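Local coordinates for protein DNA photolyase (Agrobacterium tumefaciens, PDB 4U63) that repairs cyclobutane pyrimidine dimers in DNA with the help of light, using an FAD cofactor and probably a methenyltetrahydrofolate antenna, at residues 290-293 with 294-298; 478-481 with 482-486; 421-424 with 425-429; 284-287 with 288-291. All coordinates share one frame; numbering follows the deposited sequence.

Contact 1. Residues 290-293 with 294-298; sequences ISRF and RKEIV. With FAD (flavin-adenine dinucleotide), chain C; SO4 (sulfate ion), chain F; SO4 (sulfate ion), chain G; SO4 (sulfate ion), chain I.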
loop_
_atom_site.group_PDB
_atom_site.type_symbol
_atom_site.label_atom_id
_atom_site.label_comp_id
_atom_site.label_asym_id
_atom_site.label_seq_id
_atom_site.Cartn_x
_atom_site.Cartn_y
_atom_site.Cartn_z
ATOM N N ILE A 290 13.468 -4.295 -16.474
ATOM C CA ILE A 290 14.072 -3.838 -15.231
ATOM C C ILE A 290 13.826 -2.342 -15.024
ATOM O O ILE A 290 13.448 -1.922 -13.925
ATOM C CB ILE A 290 15.575 -4.155 -15.204
ATOM C CG1 ILE A 290 15.770 -5.688 -15.106
ATOM C CG2 ILE A 290 16.275 -3.446 -14.050
ATOM C CD1 ILE A 290 17.161 -6.165 -15.404
ATOM N N SER A 291 14.033 -1.553 -16.077
ATOM C CA SER A 291 13.819 -0.105 -16.003
ATOM C C SER A 291 12.375 0.211 -15.633
ATOM O O SER A 291 12.124 1.023 -14.748
ATOM C CB SER A 291 14.176 0.564 -17.324
ATOM O OG SER A 291 14.011 1.967 -17.229
ATOM N N ARG A 292 11.432 -0.446 -16.299
ATOM C CA ARG A 292 9.998 -0.234 -16.014
ATOM C C ARG A 292 9.616 -0.614 -14.581
ATOM O O ARG A 292 8.891 0.121 -13.906
ATOM C CB ARG A 292 9.109 -1.001 -17.001
ATOM C CG ARG A 292 7.608 -0.687 -16.868
ATOM C CD ARG A 292 7.325 0.812 -17.052
ATOM N NE ARG A 292 7.747 1.253 -18.383
ATOM C CZ ARG A 292 7.629 2.497 -18.863
ATOM N NH1 ARG A 292 7.101 3.472 -18.127
ATOM N NH2 ARG A 292 8.048 2.763 -20.100
ATOM N N PHE A 293 10.108 -1.749 -14.114
ATOM C CA PHE A 293 9.847 -2.168 -12.734
ATOM C C PHE A 293 10.436 -1.159 -11.731
ATOM O O PHE A 293 9.779 -0.776 -10.760
ATOM C CB PHE A 293 10.396 -3.577 -12.490
ATOM C CG PHE A 293 10.131 -4.085 -11.113
ATOM C CD1 PHE A 293 8.823 -4.258 -10.671
ATOM C CD2 PHE A 293 11.176 -4.372 -10.247
ATOM C CE1 PHE A 293 8.563 -4.713 -9.401
ATOM C CE2 PHE A 293 10.922 -4.834 -8.970
ATOM C CZ PHE A 293 9.611 -5.004 -8.546
ATOM N N ARG A 294 11.669 -0.734 -11.977
ATOM C CA ARG A 294 12.303 0.306 -11.144
ATOM C C ARG A 294 11.486 1.597 -11.131
ATOM O O ARG A 294 11.323 2.216 -10.075
ATOM C CB ARG A 294 13.727 0.571 -11.613
ATOM C CG ARG A 294 14.690 -0.519 -11.209
ATOM C CD ARG A 294 16.031 -0.361 -11.892
ATOM N NE ARG A 294 16.970 -1.395 -11.474
ATOM C CZ ARG A 294 18.256 -1.447 -11.822
ATOM N NH1 ARG A 294 18.798 -0.506 -12.591
ATOM N NH2 ARG A 294 19.017 -2.444 -11.383
ATOM N N LYS A 295 10.956 2.000 -12.284
ATOM C CA LYS A 295 10.085 3.191 -12.331
ATOM C C LYS A 295 8.895 3.056 -11.384
ATOM O O LYS A 295 8.534 4.013 -10.722
ATOM C CB LYS A 295 9.590 3.482 -13.745
ATOM C CG LYS A 295 10.643 4.146 -14.619
ATOM C CD LYS A 295 10.112 4.460 -16.011
ATOM C CE LYS A 295 11.153 5.200 -16.826
ATOM N NZ LYS A 295 10.720 5.357 -18.234
ATOM N N GLU A 296 8.303 1.861 -11.309
ATOM C CA GLU A 296 7.148 1.650 -10.437
ATOM C C GLU A 296 7.522 1.764 -8.957
ATOM O O GLU A 296 6.781 2.361 -8.170
ATOM C CB GLU A 296 6.459 0.322 -10.747
ATOM C CG GLU A 296 5.928 0.229 -12.174
ATOM C CD GLU A 296 5.119 1.432 -12.604
ATOM O OE1 GLU A 296 4.218 1.858 -11.839
ATOM O OE2 GLU A 296 5.380 1.942 -13.702
ATOM N N ILE A 297 8.677 1.222 -8.593
ATOM C CA ILE A 297 9.236 1.414 -7.250
ATOM C C ILE A 297 9.393 2.923 -6.956
ATOM O O ILE A 297 9.092 3.393 -5.858
ATOM C CB ILE A 297 10.596 0.689 -7.092
ATOM C CG1 ILE A 297 10.427 -0.842 -7.232
ATOM C CG2 ILE A 297 11.268 1.021 -5.761
ATOM C CD1 ILE A 297 9.539 -1.463 -6.175
ATOM N N VAL A 298 9.861 3.667 -7.954
ATOM C CA VAL A 298 10.052 5.108 -7.817
ATOM C C VAL A 298 8.718 5.875 -7.789
ATOM O O VAL A 298 8.654 6.962 -7.199
ATOM C CB VAL A 298 11.048 5.622 -8.879
ATOM C CG1 VAL A 298 11.143 7.137 -8.895
ATOM C CG2 VAL A 298 12.435 5.023 -8.602
HETATM P PA FAD C . 4.099 -3.767 -9.446
HETATM O O1A FAD C . 3.650 -3.429 -10.831
HETATM O O2A FAD C . 4.802 -5.062 -9.214
HETATM O O5B FAD C . 4.963 -2.515 -8.935
HETATM C C5B FAD C . 5.980 -2.647 -7.935
HETATM C C4B FAD C . 5.765 -1.682 -6.778
HETATM O O4B FAD C . 5.789 -0.327 -7.222
HETATM C C3B FAD C . 4.431 -1.852 -6.089
HETATM O O3B FAD C . 4.431 -2.960 -5.174
HETATM C C2B FAD C . 4.251 -0.503 -5.428
HETATM O O2B FAD C . 4.968 -0.420 -4.194
HETATM C C1B FAD C . 4.875 0.442 -6.424
HETATM N N9A FAD C . 3.906 1.070 -7.349
HETATM C C8A FAD C . 3.540 0.596 -8.554
HETATM N N7A FAD C . 2.663 1.424 -9.159
HETATM C C5A FAD C . 2.469 2.476 -8.334
HETATM C C6A FAD C . 1.656 3.694 -8.375
HETATM N N6A FAD C . 0.878 3.955 -9.444
HETATM N N1A FAD C . 1.726 4.520 -7.306
HETATM C C2A FAD C . 2.502 4.245 -6.232
HETATM N N3A FAD C . 3.271 3.140 -6.142
HETATM C C4A FAD C . 3.287 2.240 -7.145
HETATM N N1 FAD C . -0.378 1.411 -4.219
HETATM C C2 FAD C . -0.101 1.112 -2.930
HETATM O O2 FAD C . 1.006 0.579 -2.691
HETATM N N3 FAD C . -0.975 1.379 -1.928
HETATM C C4 FAD C . -2.179 1.963 -2.156
HETATM O O4 FAD C . -2.980 2.223 -1.221
HETATM C C4X FAD C . -2.550 2.306 -3.544
HETATM N N5 FAD C . -3.746 2.871 -3.881
HETATM C C5X FAD C . -4.029 3.193 -5.177
HETATM C C6 FAD C . -5.233 3.795 -5.520
HETATM C C7 FAD C . -5.539 4.116 -6.846
HETATM C C7M FAD C . -6.855 4.769 -7.199
HETATM C C8 FAD C . -4.568 3.805 -7.919
HETATM C C8M FAD C . -4.841 4.134 -9.370
HETATM C C9 FAD C . -3.380 3.209 -7.589
HETATM C C9A FAD C . -3.051 2.886 -6.269
HETATM N N10 FAD C . -1.814 2.259 -5.936
HETATM C C10 FAD C . -1.546 1.974 -4.587
HETATM C "C1'" FAD C . -0.777 1.988 -6.940
HETATM C "C2'" FAD C . -0.738 0.651 -7.648
HETATM O "O2'" FAD C . -2.015 0.392 -8.242
HETATM C "C3'" FAD C . -0.314 -0.475 -6.727
HETATM O "O3'" FAD C . 0.927 -0.175 -6.095
HETATM C "C4'" FAD C . -0.180 -1.760 -7.545
HETATM O "O4'" FAD C . -1.473 -2.167 -7.987
HETATM C "C5'" FAD C . 0.445 -2.841 -6.688
HETATM O "O5'" FAD C . 0.588 -4.077 -7.404
HETATM P P FAD C . 2.057 -4.707 -7.566
HETATM O O1P FAD C . 1.921 -6.013 -8.268
HETATM O O2P FAD C . 2.756 -4.750 -6.237
HETATM O O3P FAD C . 2.779 -3.626 -8.510
HETATM S S SO4 F . 7.614 6.301 -20.550
HETATM O O1 SO4 F . 6.180 6.506 -20.255
HETATM O O2 SO4 F . 8.343 6.021 -19.298
HETATM O O3 SO4 F . 8.170 7.512 -21.183
HETATM O O4 SO4 F . 7.763 5.164 -21.477
HETATM S S SO4 G . 12.874 8.331 -19.010
HETATM O O1 SO4 G . 13.764 9.139 -18.146
HETATM O O2 SO4 G . 13.348 6.925 -19.044
HETATM O O3 SO4 G . 11.499 8.374 -18.473
HETATM O O4 SO4 G . 12.893 8.903 -20.376
HETATM S S SO4 I . 22.724 -3.093 -12.945
HETATM O O1 SO4 I . 22.931 -4.551 -13.070
HETATM O O2 SO4 I . 23.620 -2.559 -11.904
HETATM O O3 SO4 I . 21.326 -2.808 -12.572
HETATM O O4 SO4 I . 23.032 -2.431 -14.227
HETATM O O HOH W 1 11.684 2.769 -18.669
HETATM O O HOH W 2 5.924 3.303 -15.891
#
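Phe293 and Ile297 sit one turn apart on helix 287-309, which lines the FAD pocket of the photolyase fold with one flank and meets sulfate ions with another. The pocket flank is the tight one. CG anti to the backbone N (chi1 -178°) carries the Phe293 ring along the helix toward Ile297, whose CG1 lies over one of its faces, while CE1 of Phe293 comes to 3.6 Å from C5B of FAD. CD1 of Ile297 continues the apolar wall at 3.8 Å from C4B of FAD, and OE1 of Glu296 lies 3.1 Å from N7A of the adenine. Phe237 and Tyr245 add their rings around Phe293, so a flat apolar residue suits this place.

The other flank is looser and partly exposed: long basic chains reach outward to ions and water. Arg292, bent at chi2 and chi3, turns its guanidinium edge to one sulfate: NH2 bonds O4 at 2.8 Å, almost straight at 167°, and NH1 donates to O2 of the same ion. Lys295 NZ shares that O2 and also reaches a second sulfate; the ions probably come from the crystallisation liquor, but they indicate that this basic flank can gather anions. NE of Arg292 pairs with Glu246.

Arg294 runs extended alongside Ile290 in the same direction, held also by Thr278 and Trp275. CG2 of Ile290 rests over one face of the guanidinium, 3.4 Å from NE of Arg294, while at the guanidinium edge NH2 of Arg294 donates to O3 of a third sulfate at 2.6 Å.

Contact 2. Residues 478-481 with 482-486; sequences VDHG and KARER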
loop_
_atom_site.group_PDB
_atom_site.type_symbol
_atom_site.label_atom_id
_atom_site.label_comp_id
_atom_site.label_asym_id
_atom_site.label_seq_id
_atom_site.Cartn_x
_atom_site.Cartn_y
_atom_site.Cartn_z
ATOM N N VAL A 478 -25.559 4.117 -14.974
ATOM C CA VAL A 478 -25.616 5.408 -15.667
ATOM C C VAL A 478 -25.287 5.165 -17.156
ATOM O O VAL A 478 -24.534 4.241 -17.488
ATOM C CB VAL A 478 -24.652 6.439 -15.023
ATOM C CG1 VAL A 478 -23.194 6.057 -15.267
ATOM C CG2 VAL A 478 -24.956 7.848 -15.518
ATOM N N ASP A 479 -25.870 5.980 -18.036
ATOM C CA ASP A 479 -25.546 5.963 -19.460
ATOM C C ASP A 479 -24.233 6.717 -19.648
ATOM O O ASP A 479 -24.061 7.791 -19.077
ATOM C CB ASP A 479 -26.661 6.632 -20.269
ATOM C CG ASP A 479 -26.294 6.838 -21.732
ATOM O OD1 ASP A 479 -26.295 5.858 -22.501
ATOM O OD2 ASP A 479 -26.021 7.988 -22.116
ATOM N N HIS A 480 -23.315 6.156 -20.436
ATOM C CA HIS A 480 -21.995 6.779 -20.643
ATOM C C HIS A 480 -22.100 8.216 -21.145
ATOM O O HIS A 480 -21.476 9.115 -20.578
ATOM C CB HIS A 480 -21.132 5.969 -21.618
ATOM C CG HIS A 480 -19.894 6.695 -22.054
ATOM N ND1 HIS A 480 -18.828 6.902 -21.214
ATOM C CD2 HIS A 480 -19.561 7.273 -23.230
ATOM C CE1 HIS A 480 -17.884 7.572 -21.849
ATOM N NE2 HIS A 480 -18.306 7.811 -23.075
ATOM N N GLY A 481 -22.877 8.417 -22.211
ATOM C CA GLY A 481 -23.047 9.739 -22.815
ATOM C C GLY A 481 -23.591 10.762 -21.831
ATOM O O GLY A 481 -23.036 11.844 -21.685
ATOM N N LYS A 482 -24.667 10.408 -21.139
ATOM C CA LYS A 482 -25.281 11.315 -20.155
ATOM C C LYS A 482 -24.323 11.597 -18.989
ATOM O O LYS A 482 -24.248 12.725 -18.493
ATOM C CB LYS A 482 -26.593 10.733 -19.611
ATOM C CG LYS A 482 -27.642 10.409 -20.673
ATOM C CD LYS A 482 -28.670 11.508 -20.861
ATOM C CE LYS A 482 -29.631 11.172 -21.998
ATOM N NZ LYS A 482 -30.348 9.875 -21.803
ATOM N N ALA A 483 -23.598 10.571 -18.551
ATOM C CA ALA A 483 -22.643 10.719 -17.444
ATOM C C ALA A 483 -21.523 11.661 -17.847
ATOM O O ALA A 483 -21.122 12.536 -17.085
ATOM C CB ALA A 483 -22.073 9.375 -17.041
ATOM N N ARG A 484 -21.038 11.470 -19.064
ATOM C CA ARG A 484 -20.014 12.326 -19.635
ATOM C C ARG A 484 -20.480 13.797 -19.693
ATOM O O ARG A 484 -19.754 14.690 -19.249
ATOM C CB ARG A 484 -19.633 11.807 -21.022
ATOM C CG ARG A 484 -18.464 12.531 -21.631
ATOM C CD ARG A 484 -18.250 12.167 -23.086
ATOM N NE ARG A 484 -17.486 13.237 -23.707
ATOM C CZ ARG A 484 -16.165 13.390 -23.629
ATOM N NH1 ARG A 484 -15.401 12.515 -22.973
ATOM N NH2 ARG A 484 -15.598 14.433 -24.231
ATOM N N GLU A 485 -21.681 14.033 -20.221
ATOM C CA GLU A 485 -22.258 15.393 -20.279
ATOM C C GLU A 485 -22.376 16.021 -18.893
ATOM O O GLU A 485 -22.072 17.196 -18.703
ATOM C CB GLU A 485 -23.649 15.390 -20.920
ATOM C CG GLU A 485 -23.679 15.134 -22.412
ATOM C CD GLU A 485 -25.088 14.864 -22.921
ATOM O OE1 GLU A 485 -26.064 15.343 -22.306
ATOM O OE2 GLU A 485 -25.225 14.168 -23.938
ATOM N N ARG A 486 -22.833 15.224 -17.930
ATOM C CA ARG A 486 -22.990 15.687 -16.554
ATOM C C ARG A 486 -21.651 16.084 -15.927
ATOM O O ARG A 486 -21.557 17.112 -15.274
ATOM C CB ARG A 486 -23.661 14.603 -15.715
ATOM C CG ARG A 486 -24.016 15.023 -14.300
ATOM C CD ARG A 486 -24.875 13.966 -13.633
ATOM N NE ARG A 486 -24.165 12.691 -13.503
ATOM C CZ ARG A 486 -24.706 11.565 -13.033
ATOM N NH1 ARG A 486 -25.980 11.533 -12.635
ATOM N NH2 ARG A 486 -23.969 10.459 -12.959
HETATM O O HOH W 3 -15.890 9.706 -23.305
#
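Val478 and Ala483 touch through their methyls, CG2 of Val478 lying 3.6 Å from CB of Ala483 where the chain enters helix 480-495. Beside this apolar touch Asp479 caps the start of the helix. Its OD2 accepts from N of Lys482 at 2.9 Å with an N-H...O angle of 162°, and the amide meets the oxygen on its anti side, 22° out of the carboxylate plane. With CG anti to the backbone N (chi1 171°), the short acid folds back over the first turn, where it can serve an amide that has no helical carbonyl before it. The aliphatic part of Lys482 lies across this carboxylate, CG of Lys482 being 3.3 Å from OD2 of Asp479. O of Asp479 is used too, receiving N of Ala483 at 2.9 Å.

A second layer positions these groups. Val478 touches the guanidinium of Arg486 with CG2, 3.8 Å from NH2, and that same NH2 bonds the backbone O of His375. His375 also holds His480, whose ND1 bonds the NE2 of His375, while the two rings meet at a shallow angle. At the ring's other nitrogen, NE2 of His480 and NH1 of Arg484 reach one water through weak bonds. Tyr344 fixes the entry further through the carbonyl of Val478.

Asp at the N-cap, an apolar residue just before it and another four residues after it make a capped helix start with a hydrophobic staple, here at the beginning of the C-terminal helix.

Contact 3. Residues 421-424 with 425-429; sequences NPIL and QGEKF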
loop_
_atom_site.group_PDB
_atom_site.type_symbol
_atom_site.label_atom_id
_atom_site.label_comp_id
_atom_site.label_asym_id
_atom_site.label_seq_id
_atom_site.Cartn_x
_atom_site.Cartn_y
_atom_site.Cartn_z
ATOM N N ASN A 421 -14.578 5.902 -21.887
ATOM C CA ASN A 421 -15.591 4.913 -21.657
ATOM C C ASN A 421 -14.929 3.680 -21.038
ATOM O O ASN A 421 -13.972 3.152 -21.599
ATOM C CB ASN A 421 -16.260 4.549 -22.983
ATOM C CG ASN A 421 -17.576 3.832 -22.799
ATOM O OD1 ASN A 421 -17.795 3.161 -21.798
ATOM N ND2 ASN A 421 -18.468 3.976 -23.776
ATOM N N PRO A 422 -15.425 3.227 -19.871
ATOM C CA PRO A 422 -14.938 1.976 -19.274
ATOM C C PRO A 422 -15.012 0.792 -20.237
ATOM O O PRO A 422 -14.182 -0.106 -20.173
ATOM C CB PRO A 422 -15.895 1.739 -18.107
ATOM C CG PRO A 422 -16.513 3.049 -17.805
ATOM C CD PRO A 422 -16.413 3.914 -19.015
ATOM N N ILE A 423 -16.007 0.808 -21.116
ATOM C CA ILE A 423 -16.211 -0.261 -22.092
ATOM C C ILE A 423 -14.995 -0.362 -23.005
ATOM O O ILE A 423 -14.463 -1.447 -23.213
ATOM C CB ILE A 423 -17.475 -0.013 -22.940
ATOM C CG1 ILE A 423 -18.721 0.044 -22.052
ATOM C CG2 ILE A 423 -17.674 -1.099 -23.999
ATOM C CD1 ILE A 423 -19.790 0.962 -22.601
ATOM N N LEU A 424 -14.570 0.780 -23.534
ATOM C CA LEU A 424 -13.411 0.856 -24.427
ATOM C C LEU A 424 -12.113 0.492 -23.699
ATOM O O LEU A 424 -11.268 -0.221 -24.240
ATOM C CB LEU A 424 -13.292 2.262 -25.030
ATOM C CG LEU A 424 -14.448 2.738 -25.917
ATOM C CD1 LEU A 424 -14.292 4.217 -26.241
ATOM C CD2 LEU A 424 -14.534 1.911 -27.188
ATOM N N GLN A 425 -11.958 0.993 -22.476
ATOM C CA GLN A 425 -10.812 0.618 -21.640
ATOM C C GLN A 425 -10.778 -0.901 -21.410
ATOM O O GLN A 425 -9.731 -1.531 -21.547
ATOM C CB GLN A 425 -10.847 1.375 -20.312
ATOM C CG GLN A 425 -10.423 2.832 -20.438
ATOM C CD GLN A 425 -8.912 3.001 -20.409
ATOM O OE1 GLN A 425 -8.242 2.546 -19.468
ATOM N NE2 GLN A 425 -8.366 3.653 -21.422
ATOM N N GLY A 426 -11.935 -1.474 -21.079
ATOM C CA GLY A 426 -12.088 -2.925 -20.935
ATOM C C GLY A 426 -11.689 -3.703 -22.179
ATOM O O GLY A 426 -10.934 -4.659 -22.094
ATOM N N GLU A 427 -12.192 -3.282 -23.339
ATOM C CA GLU A 427 -11.863 -3.936 -24.608
ATOM C C GLU A 427 -10.390 -3.758 -25.002
ATOM O O GLU A 427 -9.815 -4.635 -25.643
ATOM C CB GLU A 427 -12.804 -3.442 -25.720
ATOM C CG GLU A 427 -14.226 -3.965 -25.530
ATOM C CD GLU A 427 -15.270 -3.348 -26.451
ATOM O OE1 GLU A 427 -14.980 -2.382 -27.183
ATOM O OE2 GLU A 427 -16.411 -3.844 -26.440
ATOM N N LYS A 428 -9.785 -2.637 -24.607
ATOM C CA LYS A 428 -8.375 -2.369 -24.910
ATOM C C LYS A 428 -7.426 -3.232 -24.067
ATOM O O LYS A 428 -6.494 -3.845 -24.599
ATOM C CB LYS A 428 -8.059 -0.890 -24.675
ATOM C CG LYS A 428 -6.636 -0.467 -25.017
ATOM C CD LYS A 428 -6.446 1.027 -24.795
ATOM C CE LYS A 428 -5.054 1.477 -25.205
ATOM N NZ LYS A 428 -4.846 2.925 -24.933
ATOM N N PHE A 429 -7.670 -3.261 -22.756
ATOM C CA PHE A 429 -6.778 -3.929 -21.801
ATOM C C PHE A 429 -7.224 -5.346 -21.388
ATOM O O PHE A 429 -6.467 -6.043 -20.722
ATOM C CB PHE A 429 -6.574 -3.032 -20.565
ATOM C CG PHE A 429 -5.858 -1.735 -20.871
ATOM C CD1 PHE A 429 -4.520 -1.741 -21.248
ATOM C CD2 PHE A 429 -6.521 -0.511 -20.792
ATOM C CE1 PHE A 429 -3.853 -0.554 -21.535
ATOM C CE2 PHE A 429 -5.856 0.680 -21.077
ATOM C CZ PHE A 429 -4.523 0.658 -21.447
#
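An N-cap turn opens helix 422-429, with Asn421 as the capping residue and its backbone O taking N of Gln425 at 3.1 Å. The side chain does the capping: OD1 of Asn421 accepts from N of Ile423 at 3.0 Å, although that donor stands 48° above the amide plane instead of on a lone pair. Asparagine suits the place because a short side chain with a carbonyl can turn back to an amide of the first turn. Pro422 follows well, since it brings no N-H that would need a partner at the helix start, and its carbonyl still receives N of Gly426 at 2.8 Å. Its ring packs toward Phe371 and His375 of helix 362-375.

One turn on, Ile423 and Glu427 lie side by side and point the same way. CG2 of Ile423, placed anti to the backbone N, faces the acid and comes to 3.9 Å from OE2 of Glu427, whose chain is extended beyond CG. That oxygen forms a salt bridge with Lys453, and Ile423 touches the same lysine. The branched chain therefore gives an apolar flank to a charged pair. The methyl beside the carboxylate may lessen its contact with water and so favour the pairing with Lys453 a little, so the helix is probably tied to the loop bearing this lysine by charge and packing together.

Contact 4. Residues 284-287 with 288-291; sequences HIAS and NDIS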
loop_
_atom_site.group_PDB
_atom_site.type_symbol
_atom_site.label_atom_id
_atom_site.label_comp_id
_atom_site.label_asym_id
_atom_site.label_seq_id
_atom_site.Cartn_x
_atom_site.Cartn_y
_atom_site.Cartn_z
ATOM N N HIS A 284 19.778 -12.961 -18.514
ATOM C CA HIS A 284 18.407 -13.470 -18.701
ATOM C C HIS A 284 17.280 -12.460 -18.891
ATOM O O HIS A 284 16.230 -12.833 -19.416
ATOM C CB HIS A 284 18.056 -14.335 -17.498
ATOM C CG HIS A 284 18.813 -15.614 -17.468
ATOM N ND1 HIS A 284 18.418 -16.713 -18.186
ATOM C CD2 HIS A 284 19.959 -15.963 -16.842
ATOM C CE1 HIS A 284 19.278 -17.692 -17.996
ATOM N NE2 HIS A 284 20.223 -17.263 -17.183
ATOM N N ILE A 285 17.484 -11.205 -18.483
ATOM C CA ILE A 285 16.400 -10.221 -18.417
ATOM C C ILE A 285 16.756 -8.980 -19.223
ATOM O O ILE A 285 17.876 -8.471 -19.137
ATOM C CB ILE A 285 16.106 -9.803 -16.958
ATOM C CG1 ILE A 285 15.762 -11.027 -16.080
ATOM C CG2 ILE A 285 14.980 -8.771 -16.887
ATOM C CD1 ILE A 285 14.482 -11.756 -16.461
ATOM N N ALA A 286 15.781 -8.509 -19.996
ATOM C CA ALA A 286 15.916 -7.315 -20.800
ATOM C C ALA A 286 15.925 -6.059 -19.933
ATOM O O ALA A 286 15.155 -5.937 -18.974
ATOM C CB ALA A 286 14.780 -7.238 -21.806
ATOM N N SER A 287 16.792 -5.120 -20.291
ATOM C CA SER A 287 16.920 -3.880 -19.547
ATOM C C SER A 287 15.608 -3.076 -19.460
ATOM O O SER A 287 15.378 -2.409 -18.462
ATOM C CB SER A 287 18.023 -3.012 -20.146
ATOM O OG SER A 287 17.707 -2.647 -21.472
ATOM N N ASN A 288 14.762 -3.141 -20.494
ATOM C CA ASN A 288 13.492 -2.399 -20.487
ATOM C C ASN A 288 12.541 -2.883 -19.390
ATOM O O ASN A 288 11.825 -2.091 -18.790
ATOM C CB ASN A 288 12.803 -2.423 -21.872
ATOM C CG ASN A 288 12.317 -3.812 -22.283
ATOM O OD1 ASN A 288 13.040 -4.787 -22.149
ATOM N ND2 ASN A 288 11.091 -3.898 -22.796
ATOM N N ASP A 289 12.539 -4.188 -19.126
ATOM C CA ASP A 289 11.694 -4.743 -18.062
ATOM C C ASP A 289 12.158 -4.277 -16.678
ATOM O O ASP A 289 11.355 -3.916 -15.829
ATOM C CB ASP A 289 11.685 -6.278 -18.131
ATOM C CG ASP A 289 10.836 -6.802 -19.269
ATOM O OD1 ASP A 289 9.809 -6.171 -19.599
ATOM O OD2 ASP A 289 11.181 -7.859 -19.829
ATOM N N ILE A 290 13.468 -4.295 -16.474
ATOM C CA ILE A 290 14.072 -3.838 -15.231
ATOM C C ILE A 290 13.826 -2.342 -15.024
ATOM O O ILE A 290 13.448 -1.922 -13.925
ATOM C CB ILE A 290 15.575 -4.155 -15.204
ATOM C CG1 ILE A 290 15.770 -5.688 -15.106
ATOM C CG2 ILE A 290 16.275 -3.446 -14.050
ATOM C CD1 ILE A 290 17.161 -6.165 -15.404
ATOM N N SER A 291 14.033 -1.553 -16.077
ATOM C CA SER A 291 13.819 -0.105 -16.003
ATOM C C SER A 291 12.375 0.211 -15.633
ATOM O O SER A 291 12.124 1.023 -14.748
ATOM C CB SER A 291 14.176 0.564 -17.324
ATOM O OG SER A 291 14.011 1.967 -17.229
HETATM O O HOH W 4 13.284 -9.740 -19.969
#
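Ile285 lays its CG2 methyl over the side chain of Ile290, 3.6 Å from CG1 and 3.7 Å from CD1, and the two isoleucines run at about a right angle to each other. They stand just before the N-cap and four residues after it, which makes the pair a hydrophobic staple at the start of helix 287-309. CG2 of Ile285 reaches this position because it is anti to the backbone N, while CG1 lies beside that N (chi1 -57°). Branched apolar chains suit the job, since they are broad enough to meet from the loop and the first turn.

The cap itself is modest. Ala286 occupies the N-cap with no polar side chain to lend, and its carbonyl O receives two weak bonds, from N of Asp289 at 3.2 Å and from N of Ile290 at 3.4 Å. Regular helical bonding is firm one residue later, where N of Ser291 reaches O of Ser287 at 2.9 Å. A water ties the loop to the first turn: N of Ala286 donates to it at 2.8 Å, and it donates in turn to OD2 of Asp289.

Asp289 is buried, and its carboxylate is satisfied from several directions. OD2 also accepts from the backbone N of Gly244, and OD1 from that of Glu246. In one of its two conformers, ND2 of Asn288 also bonds OE1 of Glu246. The first turn of helix 287-309, entered from the loop that follows helix 271-276, is thereby joined to the beginning of helix 245-248.

In the fold
From the N terminus, contact 4 comes first, where the loop after helix 271-276 turns into helix 287-309. Contact 1 starts on the residues where contact 4 ends, sharing Ile290 and Ser291, and carries the same helix along the FAD pocket. Much later, contact 3 begins helix 422-429 and contact 2 begins helix 480-495. Each is local and closes no long loop, and apart from the overlap of contacts 4 and 1 they follow in series, neither nesting nor crossing. Contacts 2 and 3 bring the starts of their two helices together, CD2 of His480 lying 3.5 Å from ND2 of Asn421, whereas contacts 4 and 1 lie on the helix beside FAD, the centres of contacts 1 and 2 about 36 Å apart.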